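Local coordinates for interleukin-1beta (Gallus gallus, PDB 2WRY), which probably acts as a secreted inflammatory cytokine of the interleukin-1 family, signalling through binding to the interleukin-1 receptor, at residues A[4-9]-A[47-52]; A[42-47]-A[72-77]; A[131-136]-A[155-160]. All coordinates share one frame; numbering follows the deposited sequence.

Contact 1 (A[4-9]-A[47-52]); sequences FRYTRS and NIALYR
Tyr-6 drives the edge of its ring toward the face of Tyr-51, with ring centres 5.8 Å apart and planes at 87°, a T-shaped pair on the tightly packed flank of two antiparallel strands. Its CG lies anti to the backbone N (chi1 179°), which swings the ring along the strand until CE2 rests on Ala-49 CB at 3.6 Å and the hydroxyl OH shares a hydrogen bond of 2.8 Å with Ser-9 OG. Tyr-51 is buried, with Phe-4 CB against its CD1 and its own hydroxyl bonded to Met-97 O. Between the flanks runs the backbone ladder: Arg-5 and Arg-52 form a hydrogen-bonded pair, and Leu-50 N reaches Arg-8 O at 2.7 Å. Thr-7 and Arg-8 both face Leu-50, a classic beta bulge. Leu-50 O takes Thr-7 N nearly head-on at 2.7 Å, while Thr-7 OG1 reaches it at 2.9 Å from above the carbonyl plane; a weak third bond comes from Arg-8 N. The solvent flank is looser and cationic. Leu-50 CD2 lies over one face of the Arg-8 guanidinium, and a water accepts from Arg-5 NH2 and, weakly, from Arg-52 NH1. Arg-8 NH1 stands 4.5 Å from Arg-52 NH2. Backbone bonds and apolar packing thus carry the pairing, while the gathered arginines probably leave its outer surface positive, tempered where Arg-5 touches Asp-99.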
loop_
_atom_site.group_PDB
_atom_site.type_symbol
_atom_site.label_atom_id
_atom_site.label_comp_id
_atom_site.label_asym_id
_atom_site.label_seq_id
_atom_site.Cartn_x
_atom_site.Cartn_y
_atom_site.Cartn_z
ATOM N N PHE A 4 -8.457 -11.090 11.645
ATOM C CA PHE A 4 -7.654 -11.646 10.545
ATOM C C PHE A 4 -6.452 -12.434 11.088
ATOM O O PHE A 4 -5.850 -12.027 12.081
ATOM C CB PHE A 4 -7.112 -10.544 9.624
ATOM C CG PHE A 4 -8.155 -9.595 9.105
ATOM C CD1 PHE A 4 -8.380 -8.375 9.744
ATOM C CD2 PHE A 4 -8.894 -9.913 7.970
ATOM C CE1 PHE A 4 -9.348 -7.472 9.266
ATOM C CE2 PHE A 4 -9.867 -9.011 7.478
ATOM C CZ PHE A 4 -10.080 -7.799 8.128
ATOM N N ARG A 5 -6.103 -13.543 10.433
ATOM C CA ARG A 5 -4.894 -14.301 10.773
ATOM C C ARG A 5 -3.998 -14.420 9.568
ATOM O O ARG A 5 -4.465 -14.675 8.460
ATOM C CB ARG A 5 -5.231 -15.716 11.242
ATOM C CG ARG A 5 -5.726 -15.793 12.661
ATOM C CD ARG A 5 -6.001 -17.245 13.072
ATOM N NE ARG A 5 -6.530 -18.039 11.960
ATOM C CZ ARG A 5 -7.764 -17.933 11.467
ATOM N NH1 ARG A 5 -8.631 -17.061 11.981
ATOM N NH2 ARG A 5 -8.128 -18.697 10.442
ATOM N N TYR A 6 -2.709 -14.213 9.793
ATOM C CA TYR A 6 -1.688 -14.263 8.750
ATOM C C TYR A 6 -1.645 -15.639 8.111
ATOM O O TYR A 6 -1.693 -16.647 8.810
ATOM C CB TYR A 6 -0.347 -13.996 9.427
ATOM C CG TYR A 6 0.877 -14.026 8.552
ATOM C CD1 TYR A 6 1.558 -15.216 8.310
ATOM C CD2 TYR A 6 1.435 -12.855 8.066
ATOM C CE1 TYR A 6 2.717 -15.235 7.534
ATOM C CE2 TYR A 6 2.583 -12.857 7.296
ATOM C CZ TYR A 6 3.231 -14.059 7.035
ATOM O OH TYR A 6 4.379 -14.068 6.293
ATOM N N THR A 7 -1.535 -15.686 6.782
ATOM C CA THR A 7 -1.328 -16.965 6.096
ATOM C C THR A 7 0.070 -17.097 5.472
ATOM O O THR A 7 0.767 -18.101 5.696
ATOM C CB THR A 7 -2.466 -17.269 5.064
ATOM O OG1 THR A 7 -2.393 -16.368 3.973
ATOM C CG2 THR A 7 -3.777 -17.073 5.692
ATOM N N ARG A 8 0.493 -16.106 4.699
ATOM C CA ARG A 8 1.797 -16.178 4.045
ATOM C C ARG A 8 2.134 -14.840 3.463
ATOM O O ARG A 8 1.235 -14.010 3.301
ATOM C CB ARG A 8 1.794 -17.218 2.927
ATOM C CG ARG A 8 0.797 -16.935 1.836
ATOM C CD ARG A 8 0.917 -18.004 0.754
ATOM N NE ARG A 8 -0.134 -17.852 -0.249
ATOM C CZ ARG A 8 -1.353 -18.379 -0.145
ATOM N NH1 ARG A 8 -1.681 -19.105 0.927
ATOM N NH2 ARG A 8 -2.241 -18.179 -1.116
ATOM N N SER A 9 3.411 -14.632 3.158
ATOM C CA SER A 9 3.839 -13.442 2.425
ATOM C C SER A 9 4.421 -13.790 1.084
ATOM O O SER A 9 5.003 -14.880 0.895
ATOM C CB SER A 9 4.893 -12.644 3.182
ATOM O OG SER A 9 4.321 -12.088 4.326
ATOM N N ASN A 47 6.419 -6.692 0.441
ATOM C CA ASN A 47 6.232 -8.039 0.941
ATOM C C ASN A 47 4.779 -8.043 1.376
ATOM O O ASN A 47 4.433 -7.473 2.425
ATOM C CB ASN A 47 7.162 -8.328 2.127
ATOM C CG ASN A 47 7.768 -9.739 2.061
ATOM O OD1 ASN A 47 7.224 -10.661 1.423
ATOM N ND2 ASN A 47 8.862 -9.928 2.786
ATOM N N ILE A 48 3.926 -8.611 0.535
ATOM C CA ILE A 48 2.481 -8.591 0.761
ATOM C C ILE A 48 2.056 -9.768 1.617
ATOM O O ILE A 48 2.136 -10.930 1.192
ATOM C CB ILE A 48 1.685 -8.551 -0.561
ATOM C CG1 ILE A 48 2.134 -7.321 -1.372
ATOM C CG2 ILE A 48 0.169 -8.530 -0.250
ATOM C CD1 ILE A 48 1.312 -7.047 -2.630
ATOM N N ALA A 49 1.663 -9.470 2.854
ATOM C CA ALA A 49 1.222 -10.528 3.773
ATOM C C ALA A 49 -0.254 -10.771 3.547
ATOM O O ALA A 49 -1.081 -9.862 3.736
ATOM C CB ALA A 49 1.429 -10.106 5.211
ATOM N N LEU A 50 -0.590 -11.983 3.140
ATOM C CA LEU A 50 -1.983 -12.345 2.968
ATOM C C LEU A 50 -2.594 -12.859 4.260
ATOM O O LEU A 50 -1.991 -13.692 4.945
ATOM C CB LEU A 50 -2.106 -13.384 1.836
ATOM C CG LEU A 50 -3.466 -13.953 1.461
ATOM C CD1 LEU A 50 -4.378 -12.842 0.962
ATOM C CD2 LEU A 50 -3.284 -15.093 0.424
ATOM N N TYR A 51 -3.791 -12.366 4.578
ATOM C CA TYR A 51 -4.535 -12.775 5.772
ATOM C C TYR A 51 -5.795 -13.542 5.392
ATOM O O TYR A 51 -6.326 -13.364 4.286
ATOM C CB TYR A 51 -4.892 -11.527 6.613
ATOM C CG TYR A 51 -3.676 -10.972 7.329
ATOM C CD1 TYR A 51 -3.437 -11.274 8.687
ATOM C CD2 TYR A 51 -2.742 -10.181 6.652
ATOM C CE1 TYR A 51 -2.277 -10.798 9.333
ATOM C CE2 TYR A 51 -1.605 -9.700 7.287
ATOM C CZ TYR A 51 -1.382 -10.013 8.625
ATOM O OH TYR A 51 -0.236 -9.528 9.213
ATOM N N ARG A 52 -6.245 -14.399 6.299
ATOM C CA ARG A 52 -7.574 -15.010 6.243
ATOM C C ARG A 52 -8.470 -14.395 7.327
ATOM O O ARG A 52 -8.051 -14.293 8.478
ATOM C CB ARG A 52 -7.473 -16.518 6.467
ATOM C CG ARG A 52 -6.853 -17.299 5.307
ATOM C CD ARG A 52 -6.804 -18.813 5.611
ATOM N NE ARG A 52 -5.998 -19.544 4.630
ATOM C CZ ARG A 52 -5.015 -20.399 4.908
ATOM N NH1 ARG A 52 -4.667 -20.689 6.163
ATOM N NH2 ARG A 52 -4.382 -20.996 3.917
HETATM O O HOH W 1 -5.291 -19.451 9.157
HETATM O O HOH W 2 4.770 -9.291 4.718
#

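Contact 2 (A[42-47]-A[72-77])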
loop_
_atom_site.group_PDB
_atom_site.type_symbol
_atom_site.label_atom_id
_atom_site.label_comp_id
_atom_site.label_asym_id
_atom_site.label_seq_id
_atom_site.Cartn_x
_atom_site.Cartn_y
_atom_site.Cartn_z
ATOM N N GLN A 42 16.857 3.317 -4.577
ATOM C CA GLN A 42 16.568 1.900 -4.663
ATOM C C GLN A 42 15.059 1.668 -4.667
ATOM O O GLN A 42 14.348 2.076 -3.735
ATOM C CB GLN A 42 17.254 1.135 -3.524
ATOM C CG GLN A 42 18.771 1.187 -3.674
ATOM C CD GLN A 42 19.548 0.633 -2.488
ATOM O OE1 GLN A 42 18.987 0.044 -1.569
ATOM N NE2 GLN A 42 20.870 0.804 -2.528
ATOM N N LYS A 43 14.594 1.019 -5.727
ATOM C CA LYS A 43 13.171 0.721 -5.897
ATOM C C LYS A 43 12.638 -0.148 -4.761
ATOM O O LYS A 43 13.262 -1.133 -4.362
ATOM C CB LYS A 43 12.989 0.019 -7.256
ATOM C CG LYS A 43 11.631 -0.494 -7.545
ATOM C CD LYS A 43 11.540 -0.884 -9.011
ATOM C CE LYS A 43 12.151 -2.235 -9.261
ATOM N NZ LYS A 43 11.632 -2.734 -10.550
ATOM N N VAL A 44 11.473 0.234 -4.252
ATOM C CA VAL A 44 10.809 -0.501 -3.208
ATOM C C VAL A 44 10.044 -1.702 -3.775
ATOM O O VAL A 44 9.341 -1.564 -4.774
ATOM C CB VAL A 44 9.886 0.459 -2.411
ATOM C CG1 VAL A 44 8.825 -0.309 -1.635
ATOM C CG2 VAL A 44 10.737 1.367 -1.517
ATOM N N ARG A 45 10.219 -2.872 -3.158
ATOM C CA ARG A 45 9.352 -4.025 -3.417
ATOM C C ARG A 45 8.439 -4.177 -2.212
ATOM O O ARG A 45 8.769 -3.698 -1.108
ATOM C CB ARG A 45 10.149 -5.316 -3.628
ATOM C CG ARG A 45 10.891 -5.321 -4.948
ATOM C CD ARG A 45 10.761 -6.660 -5.661
ATOM N NE ARG A 45 11.276 -7.813 -4.929
ATOM C CZ ARG A 45 10.920 -9.080 -5.159
ATOM N NH1 ARG A 45 10.027 -9.388 -6.105
ATOM N NH2 ARG A 45 11.465 -10.050 -4.432
ATOM N N LEU A 46 7.284 -4.804 -2.407
ATOM C CA LEU A 46 6.349 -5.013 -1.302
ATOM C C LEU A 46 6.367 -6.462 -0.861
ATOM O O LEU A 46 6.324 -7.372 -1.696
ATOM C CB LEU A 46 4.910 -4.620 -1.694
ATOM C CG LEU A 46 4.682 -3.166 -2.114
ATOM C CD1 LEU A 46 3.194 -2.920 -2.381
ATOM C CD2 LEU A 46 5.195 -2.153 -1.034
ATOM N N ASN A 47 6.419 -6.692 0.441
ATOM C CA ASN A 47 6.232 -8.039 0.941
ATOM C C ASN A 47 4.779 -8.043 1.376
ATOM O O ASN A 47 4.433 -7.473 2.425
ATOM C CB ASN A 47 7.162 -8.328 2.127
ATOM C CG ASN A 47 7.768 -9.739 2.061
ATOM O OD1 ASN A 47 7.224 -10.661 1.423
ATOM N ND2 ASN A 47 8.862 -9.928 2.786
ATOM N N LYS A 72 9.671 -4.016 1.661
ATOM C CA LYS A 72 10.630 -5.115 1.729
ATOM C C LYS A 72 12.047 -4.614 1.986
ATOM O O LYS A 72 12.557 -3.747 1.282
ATOM C CB LYS A 72 10.585 -5.953 0.447
ATOM C CG LYS A 72 11.511 -7.160 0.516
ATOM C CD LYS A 72 11.172 -8.049 -0.687
ATOM C CE LYS A 72 11.835 -9.429 -0.582
ATOM N NZ LYS A 72 13.298 -9.324 -0.457
ATOM N N GLY A 73 12.648 -5.152 3.041
ATOM C CA GLY A 73 14.027 -4.822 3.415
ATOM C C GLY A 73 14.201 -3.635 4.347
ATOM O O GLY A 73 15.337 -3.340 4.785
ATOM N N TYR A 74 13.098 -2.947 4.641
ATOM C CA TYR A 74 13.155 -1.784 5.498
ATOM C C TYR A 74 12.443 -1.968 6.845
ATOM O O TYR A 74 12.445 -1.041 7.669
ATOM C CB TYR A 74 12.575 -0.582 4.770
ATOM C CG TYR A 74 13.357 -0.109 3.570
ATOM C CD1 TYR A 74 13.008 -0.505 2.272
ATOM C CD2 TYR A 74 14.419 0.782 3.722
ATOM C CE1 TYR A 74 13.683 -0.009 1.160
ATOM C CE2 TYR A 74 15.115 1.278 2.608
ATOM C CZ TYR A 74 14.731 0.880 1.340
ATOM O OH TYR A 74 15.403 1.363 0.241
ATOM N N LYS A 75 11.839 -3.143 7.058
ATOM C CA LYS A 75 11.225 -3.492 8.346
ATOM C C LYS A 75 10.078 -2.521 8.710
ATOM O O LYS A 75 9.836 -2.190 9.884
ATOM C CB LYS A 75 12.333 -3.608 9.432
ATOM C CG LYS A 75 13.310 -4.833 9.251
ATOM C CD LYS A 75 14.329 -4.642 8.128
ATOM C CE LYS A 75 15.418 -5.703 8.173
ATOM N NZ LYS A 75 16.366 -5.534 7.032
ATOM N N LEU A 76 9.350 -2.099 7.673
ATOM C CA LEU A 76 8.222 -1.180 7.821
ATOM C C LEU A 76 6.977 -1.847 7.254
ATOM O O LEU A 76 7.078 -2.633 6.315
ATOM C CB LEU A 76 8.469 0.101 7.019
ATOM C CG LEU A 76 9.655 0.995 7.445
ATOM C CD1 LEU A 76 9.962 2.073 6.407
ATOM C CD2 LEU A 76 9.402 1.661 8.825
ATOM N N TYR A 77 5.813 -1.507 7.820
ATOM C CA TYR A 77 4.516 -1.796 7.188
ATOM C C TYR A 77 3.722 -0.511 6.967
ATOM O O TYR A 77 3.837 0.429 7.762
ATOM C CB TYR A 77 3.691 -2.788 8.016
ATOM C CG TYR A 77 4.119 -4.221 7.794
ATOM C CD1 TYR A 77 3.461 -5.026 6.857
ATOM C CD2 TYR A 77 5.203 -4.772 8.483
ATOM C CE1 TYR A 77 3.839 -6.330 6.635
ATOM C CE2 TYR A 77 5.585 -6.092 8.271
ATOM C CZ TYR A 77 4.901 -6.862 7.327
ATOM O OH TYR A 77 5.271 -8.149 7.050
HETATM O O HOH W 3 14.154 3.449 -1.514
HETATM O O HOH W 4 12.470 -3.010 -1.357
HETATM O O HOH W 2 4.770 -9.291 4.718
#
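Tyr-77 OH bonds a water at 2.6 Å, and the same water donates to Asn-47 O at 2.9 Å, tying strand 45-53 to the Tyr-77 ring at the start of strand 76-83. The Tyr-77 ring brings CE1 to within 4.4 Å of Asn-47 O; beyond it the ring packs on Ala-68, Val-96 and Phe-108. Direct backbone pairing across the contact comes at Lys-72, whose N donates to Arg-45 O at 2.9 Å, the donor tilted 27° from the carbonyl plane. A second water carries the link onward, accepting from Arg-45 N and donating to Lys-72 O. Strand 45-53 pairs with strand 66-71 in the antiparallel sheet of this beta-trefoil cytokine, and here that pairing runs out into the turn between strands 66-71 and 76-83, with water taking over from direct bonds. On the outer side Arg-45 and Lys-72 lie alongside each other and point the same way. Lys-72 carries CG anti to its own N (chi1 -176°), an extended course that lays CD beside Arg-45 CB and CE 3.9 Å from Arg-45 NH2. Their charged ends come close, Arg-45 NH2 lying 4.4 Å from Lys-72 NZ; Asp-13, which the Arg-45 side chain touches, probably eases the repulsion, and both side chains also touch Ser-11. Toward the interior, Val-44 CG2 meets the Tyr-74 ring at CE1, 4.2 Å away, and Leu-24 touches that tyrosine too. Its hydroxyl is joined to Gln-42 O through a third water, which donates to that carbonyl at 2.6 Å.

Contact 3 (A[131-136]-A[155-160]); sequences WFICTS and ATYKLS
Tyr-157 pushes its phenol end-on into the notch formed by Ile-133, Cys-134 and Thr-135, where its OH lies 3.2 Å from Cys-134 CA. The notch has a methyl at two of its corners: Ile-133 CG2 stands 3.5 Å from the Tyr-157 OH and Thr-135 CG2 3.8 Å from it, the threonine methyl meeting the ring at its edge. CG of Tyr-157 is anti to the carbonyl carbon (chi1 -57°), and from there the ring projects toward strand 132-134, crossing the Ile-133 side chain at about a right angle. Ile-133 O also lies in the ring plane, at its edge, and accepts a weak hydrogen bond from Tyr-157 OH at 2.9 Å. Ala-155 is the smaller bump: its CB sits 4.3 Å from both Phe-132 CB and Cys-134 CB, and its CA makes a CA-H...O contact with Ile-133 O. A water lies close to Ile-133 O and Ala-155 O, 2.8 Å from each. Thr-135 OG1 hydrogen-bonds Asp-16 OD2 of strand 4-16. No backbone ladder joins the segments, so this buried junction near the centre of the trefoil rests mainly on the fit of the Tyr-157 ring and Ala-155, the phenol oxygen held by a weak bond to Ile-133 O.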
loop_
_atom_site.group_PDB
_atom_site.type_symbol
_atom_site.label_atom_id
_atom_site.label_comp_id
_atom_site.label_asym_id
_atom_site.label_seq_id
_atom_site.Cartn_x
_atom_site.Cartn_y
_atom_site.Cartn_z
ATOM N N TRP A 131 -11.193 4.633 1.171
ATOM C CA TRP A 131 -9.881 5.253 0.949
ATOM C C TRP A 131 -8.905 4.266 0.333
ATOM O O TRP A 131 -8.839 3.096 0.743
ATOM C CB TRP A 131 -9.319 5.824 2.261
ATOM C CG TRP A 131 -10.142 7.005 2.689
ATOM C CD1 TRP A 131 -11.414 6.990 3.224
ATOM C CD2 TRP A 131 -9.748 8.376 2.622
ATOM N NE1 TRP A 131 -11.838 8.283 3.468
ATOM C CE2 TRP A 131 -10.827 9.148 3.110
ATOM C CE3 TRP A 131 -8.591 9.026 2.191
ATOM C CZ2 TRP A 131 -10.776 10.541 3.161
ATOM C CZ3 TRP A 131 -8.540 10.386 2.211
ATOM C CH2 TRP A 131 -9.629 11.147 2.723
ATOM N N PHE A 132 -8.206 4.753 -0.676
ATOM C CA PHE A 132 -7.339 3.928 -1.502
ATOM C C PHE A 132 -5.943 4.487 -1.597
ATOM O O PHE A 132 -5.744 5.711 -1.626
ATOM C CB PHE A 132 -7.900 3.836 -2.936
ATOM C CG PHE A 132 -9.233 3.149 -3.045
ATOM C CD1 PHE A 132 -9.331 1.859 -3.531
ATOM C CD2 PHE A 132 -10.412 3.817 -2.695
ATOM C CE1 PHE A 132 -10.582 1.218 -3.628
ATOM C CE2 PHE A 132 -11.659 3.178 -2.822
ATOM C CZ PHE A 132 -11.736 1.895 -3.303
ATOM N N ILE A 133 -4.960 3.587 -1.655
ATOM C CA ILE A 133 -3.573 4.028 -1.801
ATOM C C ILE A 133 -3.393 4.690 -3.166
ATOM O O ILE A 133 -3.806 4.133 -4.202
ATOM C CB ILE A 133 -2.560 2.866 -1.662
ATOM C CG1 ILE A 133 -2.699 2.184 -0.290
ATOM C CG2 ILE A 133 -1.133 3.400 -1.929
ATOM C CD1 ILE A 133 -1.752 1.029 -0.098
ATOM N N CYS A 134 -2.821 5.882 -3.175
ATOM C CA CYS A 134 -2.693 6.615 -4.435
ATOM C C CYS A 134 -1.365 7.319 -4.612
ATOM O O CYS A 134 -0.651 7.618 -3.657
ATOM C CB CYS A 134 -3.828 7.639 -4.602
ATOM S SG CYS A 134 -3.760 8.953 -3.361
ATOM N N THR A 135 -1.036 7.573 -5.870
ATOM C CA THR A 135 0.113 8.402 -6.198
ATOM C C THR A 135 -0.354 9.673 -6.896
ATOM O O THR A 135 -1.467 9.749 -7.432
ATOM C CB THR A 135 1.113 7.653 -7.118
ATOM O OG1 THR A 135 0.507 7.412 -8.393
ATOM C CG2 THR A 135 1.547 6.336 -6.450
ATOM N N SER A 136 0.514 10.666 -6.896
ATOM C CA SER A 136 0.233 11.894 -7.591
ATOM C C SER A 136 0.411 11.665 -9.081
ATOM O O SER A 136 1.114 10.753 -9.494
ATOM C CB SER A 136 1.243 12.933 -7.120
ATOM O OG SER A 136 1.079 14.146 -7.809
ATOM N N ALA A 155 -4.652 5.468 -8.584
ATOM C CA ALA A 155 -4.906 4.504 -7.505
ATOM C C ALA A 155 -4.892 3.065 -8.059
ATOM O O ALA A 155 -5.361 2.151 -7.409
ATOM C CB ALA A 155 -6.236 4.808 -6.770
ATOM N N THR A 156 -4.304 2.909 -9.241
ATOM C CA THR A 156 -4.277 1.643 -9.977
ATOM C C THR A 156 -2.819 1.259 -10.212
ATOM O O THR A 156 -2.011 2.104 -10.673
ATOM C CB THR A 156 -5.002 1.778 -11.359
ATOM O OG1 THR A 156 -6.359 2.228 -11.162
ATOM C CG2 THR A 156 -5.016 0.431 -12.097
ATOM N N TYR A 157 -2.522 -0.011 -9.919
ATOM C CA TYR A 157 -1.140 -0.544 -9.917
ATOM C C TYR A 157 -1.043 -1.812 -10.724
ATOM O O TYR A 157 -2.031 -2.506 -10.972
ATOM C CB TYR A 157 -0.667 -0.823 -8.457
ATOM C CG TYR A 157 -0.746 0.413 -7.602
ATOM C CD1 TYR A 157 0.303 1.367 -7.582
ATOM C CD2 TYR A 157 -1.910 0.692 -6.897
ATOM C CE1 TYR A 157 0.185 2.568 -6.848
ATOM C CE2 TYR A 157 -2.039 1.879 -6.171
ATOM C CZ TYR A 157 -1.012 2.807 -6.151
ATOM O OH TYR A 157 -1.173 3.955 -5.397
ATOM N N LYS A 158 0.182 -2.120 -11.107
ATOM C CA LYS A 158 0.460 -3.423 -11.679
ATOM C C LYS A 158 1.510 -4.081 -10.808
ATOM O O LYS A 158 2.590 -3.531 -10.641
ATOM C CB LYS A 158 0.946 -3.268 -13.109
ATOM C CG LYS A 158 -0.174 -2.863 -14.054
ATOM C CD LYS A 158 0.163 -3.132 -15.513
ATOM C CE LYS A 158 -1.131 -3.254 -16.297
ATOM N NZ LYS A 158 -0.947 -3.763 -17.692
ATOM N N LEU A 159 1.168 -5.243 -10.261
ATOM C CA LEU A 159 2.064 -6.020 -9.413
ATOM C C LEU A 159 2.662 -7.174 -10.204
ATOM O O LEU A 159 2.015 -7.756 -11.093
ATOM C CB LEU A 159 1.296 -6.588 -8.223
ATOM C CG LEU A 159 0.717 -5.689 -7.142
ATOM C CD1 LEU A 159 -0.205 -6.550 -6.301
ATOM C CD2 LEU A 159 1.799 -5.101 -6.280
ATOM N N SER A 160 3.907 -7.492 -9.905
ATOM C CA SER A 160 4.504 -8.666 -10.520
ATOM C C SER A 160 5.375 -9.433 -9.530
ATOM O O SER A 160 6.209 -8.850 -8.847
ATOM C CB SER A 160 5.280 -8.266 -11.765
ATOM O OG SER A 160 6.063 -7.102 -11.603
HETATM O O HOH W 5 -5.358 1.791 -4.671
#

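How the contacts relate
Contact 1 and contact 2 share strand 45-53 and meet at Asn-47, with their centres 16 Å apart; one water, common to both, bonds Ser-9 OG, Asn-47 O and Tyr-77 OH. Along the chain their segments alternate, whereas contact 3 opens after both have closed. Contact 3 lies about 19 Å from contact 1 and 16 Å from contact 2, centre to centre, across the chain's centre from contact 1. Strands 4-16, 45-53 and 157-160 share the large sheet, and Ile-48 CD1 packs on Leu-159 CD1 at 4.0 Å; strand 132-134 pairs with 144-146, and contact 3 brings it to that sheet. This beta-trefoil is the C-terminal part of a longer protein.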